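Local coordinates for nitrate transport protein (PDB 3KSX) that probably binds alkanesulfonates in the periplasm and hands them to a membrane transporter for uptake, as periplasmic substrate-binding proteins do, at residues A[65-70]-A[165-170]. Sequence-based numbering, arbitrary orientation.
Sequences FPAGPQ and LSPANA
Pro167 presents the CG-CD edge of its pyrrolidine ring to the Pro66-Ala67 loop: CG lies 3.6 Å from Pro66 O, and CD is 4.1 Å from the methyl CB of Ala67. No hydrogen bond crosses between 65-70 and 165-170, and the buried surface totals just 133 Å², so the evidence is for light van der Waals contact. A second touch comes from Gln70, whose chain rises beside its own backbone N (chi1 -69°) and then bends at CB-CG (chi2 94°), which carries the amide across until NE2 stands 3.8 Å from Ser166 CB. That NE2 is hydrogen-bonded to Gln137 OE1, so the amide nitrogen is satisfied by a residue of the 165-170 side of the cleft while it merely packs on Ser166. The two segments belong to the two lobes of a periplasmic binding protein, each built round a five-stranded mixed sheet; 65-70 follows the edge strand 59-65 of one sheet and 165-170 the edge strand 161-164 of the other, and the contact therefore bridges the lobes at the cleft. The bound MOPS accepts a hydrogen bond from Gly68 N and lies about 4 Å from the Ala67 side chain, which puts 65-70 beside the ligand pocket. Ser166 is the N-cap of helix 167-175. With OG held between backbone N and carbonyl carbon (chi1 72°), it receives a weak capping bond from Asn169 N, 3.5 Å from Ser166 OG. Pro167 also touches Ile184 and Trp185 of strand 181-185, and Trp185 touches Ala67 as well.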
loop_
_atom_site.group_PDB
_atom_site.type_symbol
_atom_site.label_atom_id
_atom_site.label_comp_id
_atom_site.label_asym_id
_atom_site.label_seq_id
_atom_site.Cartn_x
_atom_site.Cartn_y
_atom_site.Cartn_z
ATOM N N PHE A 65 8.952 -2.858 6.048
ATOM C CA PHE A 65 9.178 -3.343 4.668
ATOM C C PHE A 65 9.152 -2.185 3.691
ATOM O O PHE A 65 8.421 -1.175 3.945
ATOM C CB PHE A 65 8.077 -4.369 4.329
ATOM C CG PHE A 65 8.137 -5.567 5.177
ATOM C CD1 PHE A 65 8.993 -6.590 4.829
ATOM C CD2 PHE A 65 7.529 -5.589 6.436
ATOM C CE1 PHE A 65 9.142 -7.727 5.718
ATOM C CE2 PHE A 65 7.606 -6.675 7.290
ATOM C CZ PHE A 65 8.437 -7.758 6.957
ATOM N N PRO A 66 9.943 -2.288 2.578
ATOM C CA PRO A 66 9.999 -1.244 1.534
ATOM C C PRO A 66 8.643 -1.017 0.830
ATOM O O PRO A 66 8.304 0.107 0.481
ATOM C CB PRO A 66 11.078 -1.718 0.553
ATOM C CG PRO A 66 11.479 -3.040 0.958
ATOM C CD PRO A 66 10.923 -3.359 2.362
ATOM N N ALA A 67 7.864 -2.075 0.712
ATOM C CA ALA A 67 6.578 -2.040 0.024
ATOM C C ALA A 67 5.840 -3.343 0.354
ATOM O O ALA A 67 6.293 -4.138 1.150
ATOM C CB ALA A 67 6.797 -1.944 -1.533
ATOM N N GLY A 68 4.650 -3.514 -0.226
ATOM C CA GLY A 68 3.718 -4.618 0.113
ATOM C C GLY A 68 4.139 -6.000 -0.302
ATOM O O GLY A 68 3.958 -6.948 0.470
ATOM N N PRO A 69 4.697 -6.160 -1.534
ATOM C CA PRO A 69 5.092 -7.501 -1.951
ATOM C C PRO A 69 6.176 -8.105 -1.018
ATOM O O PRO A 69 6.092 -9.241 -0.704
ATOM C CB PRO A 69 5.677 -7.272 -3.367
ATOM C CG PRO A 69 4.787 -6.012 -3.838
ATOM C CD PRO A 69 4.876 -5.169 -2.613
ATOM N N GLN A 70 7.050 -7.238 -0.510
ATOM C CA GLN A 70 8.126 -7.596 0.407
ATOM C C GLN A 70 7.550 -8.119 1.694
ATOM O O GLN A 70 7.952 -9.212 2.195
ATOM C CB GLN A 70 9.089 -6.410 0.623
ATOM C CG GLN A 70 9.929 -6.061 -0.645
ATOM C CD GLN A 70 9.294 -5.000 -1.469
ATOM O OE1 GLN A 70 8.065 -4.857 -1.485
ATOM N NE2 GLN A 70 10.127 -4.215 -2.144
ATOM N N LEU A 165 11.233 -2.094 -9.690
ATOM C CA LEU A 165 12.128 -1.575 -8.695
ATOM C C LEU A 165 11.391 -1.208 -7.427
ATOM O O LEU A 165 10.312 -0.657 -7.512
ATOM C CB LEU A 165 12.797 -0.326 -9.241
ATOM C CG LEU A 165 13.754 -0.571 -10.425
ATOM C CD1 LEU A 165 14.138 0.767 -11.007
ATOM C CD2 LEU A 165 15.025 -1.372 -9.986
ATOM N N SER A 166 11.988 -1.546 -6.283
ATOM C CA SER A 166 11.512 -1.018 -5.002
ATOM C C SER A 166 11.498 0.487 -4.926
ATOM O O SER A 166 12.186 1.164 -5.642
ATOM C CB SER A 166 12.369 -1.595 -3.839
ATOM O OG SER A 166 13.643 -1.004 -3.871
ATOM N N PRO A 167 10.718 1.056 -3.975
ATOM C CA PRO A 167 10.661 2.477 -4.040
ATOM C C PRO A 167 12.028 3.216 -3.947
ATOM O O PRO A 167 12.244 4.214 -4.626
ATOM C CB PRO A 167 9.749 2.839 -2.862
ATOM C CG PRO A 167 8.801 1.642 -2.717
ATOM C CD PRO A 167 9.667 0.439 -3.154
ATOM N N ALA A 168 12.940 2.744 -3.111
ATOM C CA ALA A 168 14.244 3.430 -2.964
ATOM C C ALA A 168 15.076 3.245 -4.209
ATOM O O ALA A 168 15.795 4.176 -4.620
ATOM C CB ALA A 168 15.034 2.882 -1.693
ATOM N N ASN A 169 15.005 2.053 -4.789
ATOM C CA ASN A 169 15.792 1.840 -6.003
ATOM C C ASN A 169 15.265 2.547 -7.215
ATOM O O ASN A 169 16.052 3.005 -8.075
ATOM C CB ASN A 169 15.975 0.385 -6.319
ATOM C CG ASN A 169 16.779 -0.309 -5.269
ATOM O OD1 ASN A 169 17.556 0.336 -4.537
ATOM N ND2 ASN A 169 16.546 -1.596 -5.125
ATOM N N ALA A 170 13.940 2.622 -7.293
ATOM C CA ALA A 170 13.295 3.429 -8.301
ATOM C C ALA A 170 13.609 4.918 -8.127
ATOM O O ALA A 170 13.816 5.611 -9.097
ATOM C CB ALA A 170 11.746 3.164 -8.351
#